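Outer membrane protein OMP121 (Bacteroides thetaiotaomicron, PDB 5FQ8) probably imports nutrients across the outer membrane as a TonB-dependent receptor, a beta-barrel transporter filled by a plug domain. Local coordinates at residues Ser300-Ala305 against Asp391-Lys396; Met524-Gln529 against Asn546-Thr551; Asn669-Lys674 against Lys696-Gly701; Met692-Ile697 against Ile732-Glu737. All blocks are in the same frame, centred on the assembly; numbering follows the deposited sequence.

Interaction 1 (Ser300-Ala305 against Asp391-Lys396); sequences SHKAGA and DYEFLK
The backbone N of Glu393 donates to Ala305 O at 3.2 Å, with an N-H...O angle of 165°. The donor stands above the carbonyl plane, 38° out of it. This bond belongs to the transmembrane beta-barrel of the TonB-dependent receptor family. Ala305 sits in the tight turn between strands 289-303 and 306-320, and strand 376-394 pairs with the second of these. The next bond in the same antiparallel register joins Asp391 to Thr307. Gly304 has backbone angles that call for glycine and let the hairpin turn. Ala305 O is also approached by Tyr392 CA at 3.5 Å, a CA-H...O contact.

Among the side chains, Ala305 points its methyl toward strand 376-394. Tyr392 has CG anti to the backbone N (chi1 -176°), which lays the ring beside Ala305. The ring is met obliquely, CE1 lying 3.8 Å from Ala305 CB. The carboxylate of Asp391 turns to Thr401 and Gln389. On strand 289-303, His301 and Ala303 pack on Ala264 and Val175 of the second subunit, another copy of this protein.

The contact is small and lies at the surface. Lys302 has an extended chain whose NZ end approaches Glu393. Any attraction between the charges is probably long-range, as Lys302 NZ stops 4.5 Å from Glu393 OE2, beyond a salt bridge.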
loop_
_atom_site.group_PDB
_atom_site.type_symbol
_atom_site.label_atom_id
_atom_site.label_comp_id
_atom_site.label_asym_id
_atom_site.label_seq_id
_atom_site.Cartn_x
_atom_site.Cartn_y
_atom_site.Cartn_z
ATOM N N SER B 300 -0.227 20.618 -41.802
ATOM C CA SER B 300 -1.459 21.024 -42.450
ATOM C C SER B 300 -1.281 20.809 -43.944
ATOM O O SER B 300 -0.198 21.042 -44.478
ATOM C CB SER B 300 -1.770 22.481 -42.127
ATOM O OG SER B 300 -3.092 22.812 -42.475
ATOM N N HIS B 301 -2.319 20.321 -44.608
ATOM C CA HIS B 301 -2.290 20.108 -46.046
ATOM C C HIS B 301 -3.624 20.549 -46.607
ATOM O O HIS B 301 -4.669 20.218 -46.046
ATOM C CB HIS B 301 -2.021 18.646 -46.405
ATOM C CG HIS B 301 -1.791 18.405 -47.867
ATOM N ND1 HIS B 301 -0.530 18.266 -48.408
ATOM C CD2 HIS B 301 -2.658 18.264 -48.898
ATOM C CE1 HIS B 301 -0.632 18.054 -49.708
ATOM N NE2 HIS B 301 -1.911 18.047 -50.031
ATOM N N LYS B 302 -3.588 21.301 -47.699
ATOM C CA LYS B 302 -4.791 21.806 -48.340
ATOM C C LYS B 302 -4.918 21.157 -49.705
ATOM O O LYS B 302 -3.933 21.041 -50.435
ATOM C CB LYS B 302 -4.755 23.330 -48.461
ATOM C CG LYS B 302 -6.075 23.946 -48.888
ATOM C CD LYS B 302 -6.088 25.452 -48.685
ATOM C CE LYS B 302 -7.462 26.038 -48.994
ATOM N NZ LYS B 302 -7.590 27.490 -48.659
ATOM N N ALA B 303 -6.114 20.688 -50.018
ATOM C CA ALA B 303 -6.395 20.056 -51.298
ATOM C C ALA B 303 -7.783 20.544 -51.685
ATOM O O ALA B 303 -8.792 19.930 -51.350
ATOM C CB ALA B 303 -6.313 18.547 -51.209
ATOM N N GLY B 304 -7.832 21.666 -52.375
ATOM C CA GLY B 304 -9.107 22.175 -52.810
ATOM C C GLY B 304 -9.755 22.985 -51.719
ATOM O O GLY B 304 -9.090 23.788 -51.062
ATOM N N ALA B 305 -11.050 22.782 -51.515
ATOM C CA ALA B 305 -11.733 23.437 -50.415
ATOM C C ALA B 305 -11.435 22.784 -49.076
ATOM O O ALA B 305 -11.714 23.384 -48.041
ATOM C CB ALA B 305 -13.234 23.443 -50.662
ATOM N N ASP B 391 -11.117 21.421 -42.003
ATOM C CA ASP B 391 -11.781 22.611 -42.509
ATOM C C ASP B 391 -12.268 22.350 -43.922
ATOM O O ASP B 391 -11.545 21.772 -44.730
ATOM C CB ASP B 391 -10.837 23.808 -42.517
ATOM C CG ASP B 391 -10.535 24.314 -41.143
ATOM O OD1 ASP B 391 -11.431 24.914 -40.519
ATOM O OD2 ASP B 391 -9.390 24.125 -40.698
ATOM N N TYR B 392 -13.484 22.781 -44.225
ATOM C CA TYR B 392 -14.016 22.615 -45.572
ATOM C C TYR B 392 -14.877 23.817 -45.922
ATOM O O TYR B 392 -15.940 24.010 -45.333
ATOM C CB TYR B 392 -14.814 21.328 -45.691
ATOM C CG TYR B 392 -15.310 21.055 -47.081
ATOM C CD1 TYR B 392 -14.448 20.597 -48.060
ATOM C CD2 TYR B 392 -16.643 21.249 -47.414
ATOM C CE1 TYR B 392 -14.892 20.351 -49.330
ATOM C CE2 TYR B 392 -17.099 20.996 -48.682
ATOM C CZ TYR B 392 -16.216 20.550 -49.634
ATOM O OH TYR B 392 -16.637 20.295 -50.910
ATOM N N GLU B 393 -14.433 24.601 -46.899
ATOM C CA GLU B 393 -15.168 25.775 -47.350
ATOM C C GLU B 393 -16.127 25.391 -48.468
ATOM O O GLU B 393 -15.782 24.609 -49.350
ATOM C CB GLU B 393 -14.184 26.851 -47.811
ATOM C CG GLU B 393 -13.244 27.302 -46.704
ATOM C CD GLU B 393 -12.101 28.159 -47.181
ATOM O OE1 GLU B 393 -12.034 28.443 -48.392
ATOM O OE2 GLU B 393 -11.262 28.549 -46.341
ATOM N N PHE B 394 -17.345 25.921 -48.412
ATOM C CA PHE B 394 -18.345 25.568 -49.411
ATOM C C PHE B 394 -19.308 26.723 -49.634
ATOM O O PHE B 394 -19.609 27.485 -48.715
ATOM C CB PHE B 394 -19.134 24.329 -49.005
ATOM C CG PHE B 394 -19.944 24.506 -47.754
ATOM C CD1 PHE B 394 -19.350 24.379 -46.508
ATOM C CD2 PHE B 394 -21.299 24.786 -47.822
ATOM C CE1 PHE B 394 -20.081 24.538 -45.364
ATOM C CE2 PHE B 394 -22.039 24.947 -46.677
ATOM C CZ PHE B 394 -21.428 24.818 -45.445
ATOM N N LEU B 395 -19.795 26.827 -50.870
ATOM C CA LEU B 395 -20.788 27.828 -51.276
ATOM C C LEU B 395 -20.338 29.250 -50.949
ATOM O O LEU B 395 -21.061 30.032 -50.329
ATOM C CB LEU B 395 -22.150 27.532 -50.654
ATOM C CG LEU B 395 -22.711 26.174 -51.060
ATOM C CD1 LEU B 395 -23.958 25.853 -50.273
ATOM C CD2 LEU B 395 -23.003 26.167 -52.541
ATOM N N LYS B 396 -19.117 29.574 -51.370
ATOM C CA LYS B 396 -18.617 30.944 -51.381
ATOM C C LYS B 396 -18.361 31.477 -49.981
ATOM O O LYS B 396 -17.256 31.940 -49.687
ATOM C CB LYS B 396 -19.594 31.862 -52.129
ATOM C CG LYS B 396 -19.010 33.190 -52.606
ATOM C CD LYS B 396 -18.179 33.025 -53.874
ATOM C CE LYS B 396 -17.683 34.365 -54.392
ATOM N NZ LYS B 396 -18.818 35.284 -54.681
#

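Interaction 2 (Met524-Gln529 against Asn546-Thr551); sequences MGVFGQ and NDWSST
Asn546 pairs with Val526 through two backbone hydrogen bonds. Asn546 N donates to Val526 O, and Val526 N donates to Asn546 O, both at 2.9 Å. The amide of Asn546 folds over one face of the Trp548 indole. ND2 lies 3.3 Å above that plane, offset toward the rim, and is also hydrogen-bonded to Ser558.

Asp547 follows, on the other face of the sheet, as a non-hydrogen-bonded partner of Gly525. Its OD1 lies 3.4 Å from Gly525 CA, in the space a side chain on Gly525 would need. The carboxylate is satisfied from outside: OD1 by a salt bridge with Arg545, OD2 by the hydroxyl of Tyr561.

Trp548 pairs with Met524. Met524 N donates to Trp548 O at 3.0 Å, and Trp548 N donates back to Met524 O. Trp548 CG stands beside its own backbone N (chi1 -69°), and the indole runs back along the strands. Val526 lies alongside it, pointing the same way. Val526 CG1 meets the indole edge, 3.8 Å from CZ3 of Trp548. Met524 O also lies at this edge. Another protein's chain packs on Met524 and Trp548.

Ser549 ends the strand, and its OG takes a weak bond from Thr551 N and is hydrogen-bonded to Asp597. The two strands run antiparallel, 178° apart, as a beta hairpin of the transmembrane barrel.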
loop_
_atom_site.group_PDB
_atom_site.type_symbol
_atom_site.label_atom_id
_atom_site.label_comp_id
_atom_site.label_asym_id
_atom_site.label_seq_id
_atom_site.Cartn_x
_atom_site.Cartn_y
_atom_site.Cartn_z
ATOM N N MET B 524 -21.982 19.002 -22.545
ATOM C CA MET B 524 -22.275 19.281 -23.937
ATOM C C MET B 524 -22.884 20.667 -24.033
ATOM O O MET B 524 -23.586 21.115 -23.123
ATOM C CB MET B 524 -23.217 18.252 -24.525
ATOM C CG MET B 524 -22.601 16.897 -24.686
ATOM S SD MET B 524 -23.773 15.741 -25.374
ATOM C CE MET B 524 -24.864 15.533 -23.999
ATOM N N GLY B 525 -22.604 21.351 -25.133
ATOM C CA GLY B 525 -23.200 22.653 -25.353
ATOM C C GLY B 525 -23.397 22.960 -26.819
ATOM O O GLY B 525 -22.782 22.345 -27.697
ATOM N N VAL B 526 -24.267 23.927 -27.074
ATOM C CA VAL B 526 -24.437 24.500 -28.400
ATOM C C VAL B 526 -24.275 26.005 -28.275
ATOM O O VAL B 526 -24.708 26.594 -27.282
ATOM C CB VAL B 526 -25.805 24.124 -29.000
ATOM C CG1 VAL B 526 -26.900 24.368 -27.999
ATOM C CG2 VAL B 526 -26.050 24.903 -30.272
ATOM N N PHE B 527 -23.620 26.627 -29.253
ATOM C CA PHE B 527 -23.306 28.043 -29.135
ATOM C C PHE B 527 -23.392 28.739 -30.484
ATOM O O PHE B 527 -23.285 28.117 -31.541
ATOM C CB PHE B 527 -21.921 28.272 -28.523
ATOM C CG PHE B 527 -20.811 27.626 -29.286
ATOM C CD1 PHE B 527 -20.447 26.316 -29.034
ATOM C CD2 PHE B 527 -20.121 28.327 -30.243
ATOM C CE1 PHE B 527 -19.423 25.714 -29.722
ATOM C CE2 PHE B 527 -19.097 27.728 -30.933
ATOM C CZ PHE B 527 -18.748 26.412 -30.667
ATOM N N GLY B 528 -23.582 30.049 -30.419
ATOM C CA GLY B 528 -23.594 30.886 -31.605
ATOM C C GLY B 528 -22.960 32.233 -31.319
ATOM O O GLY B 528 -23.024 32.750 -30.201
ATOM N N GLN B 529 -22.344 32.805 -32.353
ATOM C CA GLN B 529 -21.587 34.049 -32.214
ATOM C C GLN B 529 -21.778 34.888 -33.468
ATOM O O GLN B 529 -21.255 34.546 -34.529
ATOM C CB GLN B 529 -20.112 33.750 -31.969
ATOM C CG GLN B 529 -19.266 34.954 -31.758
ATOM C CD GLN B 529 -17.933 34.595 -31.164
ATOM O OE1 GLN B 529 -17.826 33.632 -30.422
ATOM N NE2 GLN B 529 -16.903 35.357 -31.501
ATOM N N ASN B 546 -25.653 27.529 -24.663
ATOM C CA ASN B 546 -26.346 26.721 -23.672
ATOM C C ASN B 546 -25.560 25.443 -23.447
ATOM O O ASN B 546 -25.138 24.793 -24.405
ATOM C CB ASN B 546 -27.776 26.402 -24.092
ATOM C CG ASN B 546 -28.622 25.930 -22.926
ATOM O OD1 ASN B 546 -29.292 26.729 -22.268
ATOM N ND2 ASN B 546 -28.573 24.632 -22.646
ATOM N N ASP B 547 -25.365 25.093 -22.186
ATOM C CA ASP B 547 -24.588 23.933 -21.801
ATOM C C ASP B 547 -25.468 22.971 -21.025
ATOM O O ASP B 547 -26.472 23.356 -20.433
ATOM C CB ASP B 547 -23.390 24.324 -20.943
ATOM C CG ASP B 547 -22.329 25.014 -21.722
ATOM O OD1 ASP B 547 -22.336 24.873 -22.952
ATOM O OD2 ASP B 547 -21.487 25.692 -21.108
ATOM N N TRP B 548 -25.086 21.703 -21.050
ATOM C CA TRP B 548 -25.697 20.675 -20.221
ATOM C C TRP B 548 -24.574 19.975 -19.485
ATOM O O TRP B 548 -23.701 19.377 -20.114
ATOM C CB TRP B 548 -26.486 19.678 -21.059
ATOM C CG TRP B 548 -27.719 20.196 -21.697
ATOM C CD1 TRP B 548 -28.983 20.058 -21.245
ATOM C CD2 TRP B 548 -27.815 20.886 -22.945
ATOM N NE1 TRP B 548 -29.870 20.630 -22.114
ATOM C CE2 TRP B 548 -29.175 21.147 -23.171
ATOM C CE3 TRP B 548 -26.882 21.320 -23.888
ATOM C CZ2 TRP B 548 -29.626 21.823 -24.296
ATOM C CZ3 TRP B 548 -27.334 21.990 -25.003
ATOM C CH2 TRP B 548 -28.690 22.239 -25.195
ATOM N N SER B 549 -24.575 20.064 -18.169
ATOM C CA SER B 549 -23.450 19.594 -17.379
ATOM C C SER B 549 -23.819 18.349 -16.590
ATOM O O SER B 549 -24.933 18.229 -16.071
ATOM C CB SER B 549 -22.966 20.670 -16.426
ATOM O OG SER B 549 -21.792 20.240 -15.776
ATOM N N SER B 550 -22.869 17.429 -16.491
ATOM C CA SER B 550 -23.106 16.252 -15.679
ATOM C C SER B 550 -23.010 16.540 -14.188
ATOM O O SER B 550 -23.549 15.769 -13.394
ATOM C CB SER B 550 -22.130 15.149 -16.056
ATOM O OG SER B 550 -21.002 15.197 -15.223
ATOM N N THR B 551 -22.363 17.624 -13.776
ATOM C CA THR B 551 -22.158 17.852 -12.358
ATOM C C THR B 551 -23.236 18.704 -11.723
ATOM O O THR B 551 -23.098 19.073 -10.556
ATOM C CB THR B 551 -20.797 18.481 -12.116
ATOM O OG1 THR B 551 -20.704 19.701 -12.845
ATOM C CG2 THR B 551 -19.715 17.562 -12.573
#

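Interaction 3 (Asn669-Lys674 against Lys696-Gly701); sequences NRNTDK and KIRNRG
Arg670 and Asn699 bond in both directions through their backbones: Arg670 N donates to Asn699 O at 2.8 Å, and Asn699 N donates to Arg670 O. Thr672 and Ile697 form the next such pair, and the N-H of Thr672 points almost straight at Ile697 O (179°).

On the face that carries Asn669, Asn671, Arg698 and Arg700, amides lie alongside arginine chains. Asn669 OD1 meets the aliphatic part of Arg700, 3.1 Å from CD, and sits near the guanidinium plane at its edge. The amide and guanidinium planes are 51° apart. Asn671 ND2 rests against Arg698 CG at 3.4 Å.

Strands 661-680 and 697-712 are antiparallel neighbours in the receptor's beta-barrel, and this pairing forms part of its wall.

A chi1 of -157° swings the Asp673 carboxylate across to Lys696, where OD1 touches CG at 3.3 Å. Its OD2 makes a salt bridge to Lys674 NZ at 2.9 Å, met from above the carboxylate plane. With an alanine here, Lys674 is likely to lose its countercharge and the Lys696 chain its neighbour.

On the opposite face, a water donates to Ile697 O and accepts from Asn699 ND2 at 2.7 Å; it also bonds Thr672 OG1. Further out, Asn699 OD1 is held by Asn727, and Arg670 NH1 forms a salt bridge with Glu647. In the plug domain, the carbonyls of Lys145 and Ala158 hold Arg670 NH2, and that of Val91 holds Asn699 ND2.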
loop_
_atom_site.group_PDB
_atom_site.type_symbol
_atom_site.label_atom_id
_atom_site.label_comp_id
_atom_site.label_asym_id
_atom_site.label_seq_id
_atom_site.Cartn_x
_atom_site.Cartn_y
_atom_site.Cartn_z
ATOM N N ASN B 669 -16.243 45.298 -14.103
ATOM C CA ASN B 669 -17.069 45.037 -12.931
ATOM C C ASN B 669 -17.589 43.610 -13.053
ATOM O O ASN B 669 -18.484 43.346 -13.856
ATOM C CB ASN B 669 -18.202 46.053 -12.843
ATOM C CG ASN B 669 -19.202 45.722 -11.770
ATOM O OD1 ASN B 669 -19.023 46.081 -10.619
ATOM N ND2 ASN B 669 -20.276 45.048 -12.147
ATOM N N ARG B 670 -17.031 42.703 -12.254
ATOM C CA ARG B 670 -17.225 41.261 -12.383
ATOM C C ARG B 670 -17.964 40.722 -11.168
ATOM O O ARG B 670 -17.537 40.961 -10.035
ATOM C CB ARG B 670 -15.864 40.574 -12.511
ATOM C CG ARG B 670 -15.839 39.211 -13.107
ATOM C CD ARG B 670 -14.429 38.678 -12.953
ATOM N NE ARG B 670 -13.978 37.850 -14.069
ATOM C CZ ARG B 670 -13.453 38.328 -15.188
ATOM N NH1 ARG B 670 -13.331 39.625 -15.349
ATOM N NH2 ARG B 670 -13.065 37.512 -16.147
ATOM N N ASN B 671 -19.055 39.985 -11.395
ATOM C CA ASN B 671 -19.823 39.355 -10.314
ATOM C C ASN B 671 -19.994 37.877 -10.617
ATOM O O ASN B 671 -20.693 37.515 -11.564
ATOM C CB ASN B 671 -21.196 40.009 -10.130
ATOM C CG ASN B 671 -21.128 41.309 -9.353
ATOM O OD1 ASN B 671 -21.362 42.381 -9.898
ATOM N ND2 ASN B 671 -20.802 41.220 -8.077
ATOM N N THR B 672 -19.385 37.031 -9.801
ATOM C CA THR B 672 -19.563 35.585 -9.879
ATOM C C THR B 672 -20.594 35.157 -8.839
ATOM O O THR B 672 -20.350 35.270 -7.638
ATOM C CB THR B 672 -18.232 34.878 -9.662
ATOM O OG1 THR B 672 -17.284 35.373 -10.606
ATOM C CG2 THR B 672 -18.398 33.388 -9.848
ATOM N N ASP B 673 -21.738 34.661 -9.301
ATOM C CA ASP B 673 -22.865 34.342 -8.437
ATOM C C ASP B 673 -23.170 32.851 -8.455
ATOM O O ASP B 673 -22.825 32.134 -9.391
ATOM C CB ASP B 673 -24.115 35.109 -8.861
ATOM C CG ASP B 673 -25.107 35.254 -7.738
ATOM O OD1 ASP B 673 -24.689 35.194 -6.573
ATOM O OD2 ASP B 673 -26.303 35.433 -8.012
ATOM N N LYS B 674 -23.845 32.399 -7.408
ATOM C CA LYS B 674 -24.331 31.027 -7.277
ATOM C C LYS B 674 -23.235 29.987 -7.484
ATOM O O LYS B 674 -23.510 28.870 -7.905
ATOM C CB LYS B 674 -25.495 30.746 -8.232
ATOM C CG LYS B 674 -26.588 31.793 -8.255
ATOM C CD LYS B 674 -27.131 32.093 -6.877
ATOM C CE LYS B 674 -28.506 32.756 -6.947
ATOM N NZ LYS B 674 -28.635 33.657 -8.126
ATOM N N LYS B 696 -22.435 36.509 -4.386
ATOM C CA LYS B 696 -21.590 37.134 -5.388
ATOM C C LYS B 696 -20.194 37.388 -4.843
ATOM O O LYS B 696 -20.029 37.958 -3.765
ATOM C CB LYS B 696 -22.211 38.449 -5.851
ATOM C CG LYS B 696 -23.552 38.288 -6.517
ATOM C CD LYS B 696 -24.261 39.605 -6.714
ATOM C CE LYS B 696 -25.589 39.357 -7.343
ATOM N NZ LYS B 696 -26.194 40.576 -7.867
ATOM N N ILE B 697 -19.201 36.955 -5.590
ATOM C CA ILE B 697 -17.827 37.372 -5.392
ATOM C C ILE B 697 -17.517 38.415 -6.453
ATOM O O ILE B 697 -17.562 38.124 -7.652
ATOM C CB ILE B 697 -16.864 36.184 -5.482
ATOM C CG1 ILE B 697 -17.354 35.059 -4.596
ATOM C CG2 ILE B 697 -15.474 36.600 -5.055
ATOM C CD1 ILE B 697 -16.920 35.225 -3.208
ATOM N N ARG B 698 -17.229 39.631 -6.019
ATOM C CA ARG B 698 -17.095 40.760 -6.918
ATOM C C ARG B 698 -15.632 41.121 -7.102
ATOM O O ARG B 698 -14.869 41.165 -6.135
ATOM C CB ARG B 698 -17.872 41.963 -6.394
ATOM C CG ARG B 698 -17.989 43.084 -7.380
ATOM C CD ARG B 698 -18.859 44.169 -6.846
ATOM N NE ARG B 698 -18.210 44.839 -5.737
ATOM C CZ ARG B 698 -18.819 45.699 -4.937
ATOM N NH1 ARG B 698 -20.097 45.983 -5.119
ATOM N NH2 ARG B 698 -18.145 46.271 -3.958
ATOM N N ASN B 699 -15.247 41.349 -8.355
ATOM C CA ASN B 699 -13.933 41.878 -8.704
ATOM C C ASN B 699 -14.140 43.084 -9.612
ATOM O O ASN B 699 -14.690 42.956 -10.706
ATOM C CB ASN B 699 -13.064 40.821 -9.384
ATOM C CG ASN B 699 -12.566 39.778 -8.418
ATOM O OD1 ASN B 699 -11.602 39.990 -7.693
ATOM N ND2 ASN B 699 -13.226 38.635 -8.407
ATOM N N ARG B 700 -13.724 44.253 -9.140
ATOM C CA ARG B 700 -13.764 45.505 -9.884
ATOM C C ARG B 700 -12.369 46.096 -9.918
ATOM O O ARG B 700 -11.600 45.949 -8.965
ATOM C CB ARG B 700 -14.685 46.547 -9.240
ATOM C CG ARG B 700 -16.163 46.283 -9.292
ATOM C CD ARG B 700 -16.961 47.531 -8.873
ATOM N NE ARG B 700 -16.355 48.281 -7.774
ATOM C CZ ARG B 700 -17.012 49.164 -7.030
ATOM N NH1 ARG B 700 -18.298 49.393 -7.255
ATOM N NH2 ARG B 700 -16.388 49.810 -6.053
ATOM N N GLY B 701 -12.054 46.802 -10.995
ATOM C CA GLY B 701 -10.775 47.475 -11.040
ATOM C C GLY B 701 -10.474 48.184 -12.334
ATOM O O GLY B 701 -11.357 48.457 -13.145
HETATM O O HOH W 1 -15.587 37.804 -9.300
#

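Interaction 4 (Met692-Ile697 against Ile732-Glu737); sequences MNLGKI and ISLPEE
Pro735 brings the one ring of this contact against Leu694 and Asn693. It touches with two of its carbons. CD lies 3.9 Å from Leu694 CD2, the two side chains crossing at about a right angle, and CG lies 3.8 Å from Asn693 O. The site is at the end of a beta-barrel hairpin: residues 732-737 form the loop after strand 716-731, and residues 694-696 lead into strand 697-712.

Leu694 and Leu734 lie side by side and point the same way. With CG opposite its carbonyl carbon (chi1 -66°), Leu694 brings CD1 within 3.6 Å of Leu734 CD2. Leu694 also touches Leu94 of the plug domain, so the apolar cluster joins barrel and plug. Replacing Leu694 by an alanine would probably open a gap beside Leu734 CD2 and Pro735 CD.

Gly695 passes close to the opposing backbone, its CA 3.2 Å from Ser733 O in a CA-H...O contact. A side chain here would run into that carbonyl. Ser733 OG also faces Gly695 CA.

The hairpin register continues one pair beyond the strands. Ile732 N donates to Lys696 O at 2.6 Å, the carbonyl pointing nearly straight at the nitrogen. Beside this bond Ile732 CB packs 3.9 Å from Lys696 CB.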
loop_
_atom_site.group_PDB
_atom_site.type_symbol
_atom_site.label_atom_id
_atom_site.label_comp_id
_atom_site.label_asym_id
_atom_site.label_seq_id
_atom_site.Cartn_x
_atom_site.Cartn_y
_atom_site.Cartn_z
ATOM N N MET B 692 -23.792 24.382 -1.353
ATOM C CA MET B 692 -24.875 25.236 -1.805
ATOM C C MET B 692 -24.323 26.334 -2.689
ATOM O O MET B 692 -23.114 26.530 -2.781
ATOM C CB MET B 692 -25.658 25.808 -0.624
ATOM C CG MET B 692 -24.818 26.355 0.504
ATOM S SD MET B 692 -25.675 26.298 2.085
ATOM C CE MET B 692 -27.358 26.500 1.587
ATOM N N ASN B 693 -25.235 27.020 -3.367
ATOM C CA ASN B 693 -24.872 28.155 -4.205
ATOM C C ASN B 693 -24.506 29.352 -3.348
ATOM O O ASN B 693 -25.304 29.793 -2.521
ATOM C CB ASN B 693 -26.040 28.517 -5.115
ATOM C CG ASN B 693 -26.480 27.364 -5.971
ATOM O OD1 ASN B 693 -27.552 26.823 -5.782
ATOM N ND2 ASN B 693 -25.651 26.979 -6.920
ATOM N N LEU B 694 -23.318 29.900 -3.560
ATOM C CA LEU B 694 -22.879 31.026 -2.755
ATOM C C LEU B 694 -23.486 32.329 -3.258
ATOM O O LEU B 694 -24.305 32.368 -4.178
ATOM C CB LEU B 694 -21.362 31.137 -2.755
ATOM C CG LEU B 694 -20.534 30.051 -2.101
ATOM C CD1 LEU B 694 -19.126 30.527 -1.920
ATOM C CD2 LEU B 694 -21.124 29.666 -0.785
ATOM N N GLY B 695 -23.074 33.411 -2.634
ATOM C CA GLY B 695 -23.408 34.732 -3.112
ATOM C C GLY B 695 -22.444 35.202 -4.180
ATOM O O GLY B 695 -21.721 34.422 -4.800
ATOM N N LYS B 696 -22.435 36.509 -4.386
ATOM C CA LYS B 696 -21.590 37.134 -5.388
ATOM C C LYS B 696 -20.194 37.388 -4.843
ATOM O O LYS B 696 -20.029 37.958 -3.765
ATOM C CB LYS B 696 -22.211 38.449 -5.851
ATOM C CG LYS B 696 -23.552 38.288 -6.517
ATOM C CD LYS B 696 -24.261 39.605 -6.714
ATOM C CE LYS B 696 -25.589 39.357 -7.343
ATOM N NZ LYS B 696 -26.194 40.576 -7.867
ATOM N N ILE B 697 -19.201 36.955 -5.590
ATOM C CA ILE B 697 -17.827 37.372 -5.392
ATOM C C ILE B 697 -17.517 38.415 -6.453
ATOM O O ILE B 697 -17.562 38.124 -7.652
ATOM C CB ILE B 697 -16.864 36.184 -5.482
ATOM C CG1 ILE B 697 -17.354 35.059 -4.596
ATOM C CG2 ILE B 697 -15.474 36.600 -5.055
ATOM C CD1 ILE B 697 -16.920 35.225 -3.208
ATOM N N ILE B 732 -19.599 39.304 -1.577
ATOM C CA ILE B 732 -20.759 40.144 -1.298
ATOM C C ILE B 732 -21.657 39.524 -0.241
ATOM O O ILE B 732 -22.065 40.191 0.705
ATOM C CB ILE B 732 -21.531 40.463 -2.593
ATOM C CG1 ILE B 732 -20.847 41.617 -3.317
ATOM C CG2 ILE B 732 -22.948 40.849 -2.273
ATOM C CD1 ILE B 732 -21.697 42.242 -4.390
ATOM N N SER B 733 -21.972 38.243 -0.374
ATOM C CA SER B 733 -22.703 37.550 0.671
ATOM C C SER B 733 -22.309 36.088 0.659
ATOM O O SER B 733 -21.991 35.524 -0.386
ATOM C CB SER B 733 -24.215 37.686 0.501
ATOM O OG SER B 733 -24.626 37.164 -0.745
ATOM N N LEU B 734 -22.291 35.495 1.842
ATOM C CA LEU B 734 -22.219 34.067 2.017
ATOM C C LEU B 734 -23.471 33.642 2.760
ATOM O O LEU B 734 -23.819 34.280 3.760
ATOM C CB LEU B 734 -20.973 33.671 2.796
ATOM C CG LEU B 734 -19.682 33.752 1.993
ATOM C CD1 LEU B 734 -18.521 33.517 2.884
ATOM C CD2 LEU B 734 -19.691 32.732 0.884
ATOM N N PRO B 735 -24.183 32.607 2.298
ATOM C CA PRO B 735 -25.480 32.249 2.887
ATOM C C PRO B 735 -25.587 32.395 4.396
ATOM O O PRO B 735 -24.869 31.740 5.156
ATOM C CB PRO B 735 -25.639 30.794 2.451
ATOM C CG PRO B 735 -25.021 30.773 1.135
ATOM C CD PRO B 735 -23.848 31.717 1.186
ATOM N N GLU B 736 -26.500 33.275 4.814
ATOM C CA GLU B 736 -26.579 33.696 6.207
ATOM C C GLU B 736 -26.778 32.514 7.126
ATOM O O GLU B 736 -26.173 32.441 8.199
ATOM C CB GLU B 736 -27.734 34.678 6.397
ATOM C CG GLU B 736 -27.501 36.102 5.920
ATOM C CD GLU B 736 -28.755 36.960 6.030
ATOM O OE1 GLU B 736 -29.835 36.380 6.263
ATOM O OE2 GLU B 736 -28.668 38.203 5.888
ATOM N N GLU B 737 -27.606 31.564 6.697
ATOM C CA GLU B 737 -28.078 30.499 7.566
ATOM C C GLU B 737 -26.954 29.693 8.170
ATOM O O GLU B 737 -27.158 29.063 9.206
ATOM C CB GLU B 737 -29.020 29.593 6.793
ATOM C CG GLU B 737 -30.068 30.371 6.039
ATOM C CD GLU B 737 -29.592 30.781 4.673
ATOM O OE1 GLU B 737 -28.905 29.963 4.032
ATOM O OE2 GLU B 737 -29.885 31.917 4.248
#

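All four interactions belong to the barrel wall and its strand ends. Interactions 1 and 2 come in series along the chain before 3 and 4, which overlap. Interactions 3 and 4 form one continuous patch. Their centres are 12 Å apart, they share Lys696 and Ile697, and Lys674 O of the one lies 3.0 Å from Asn693 ND2 of the other, a probable hydrogen bond. Interaction 2 is separate, its centre 22 Å from that of interaction 3, with nearest atoms about 10 Å apart. Interaction 1 lies further round, centre 28 Å from that of interaction 2. None is at a calcium or magnesium site. A bound 3-decanoyloxypropyl decanoate lies about 5 Å from the Met524 side chain, and one lies about 10 Å from that of Tyr392.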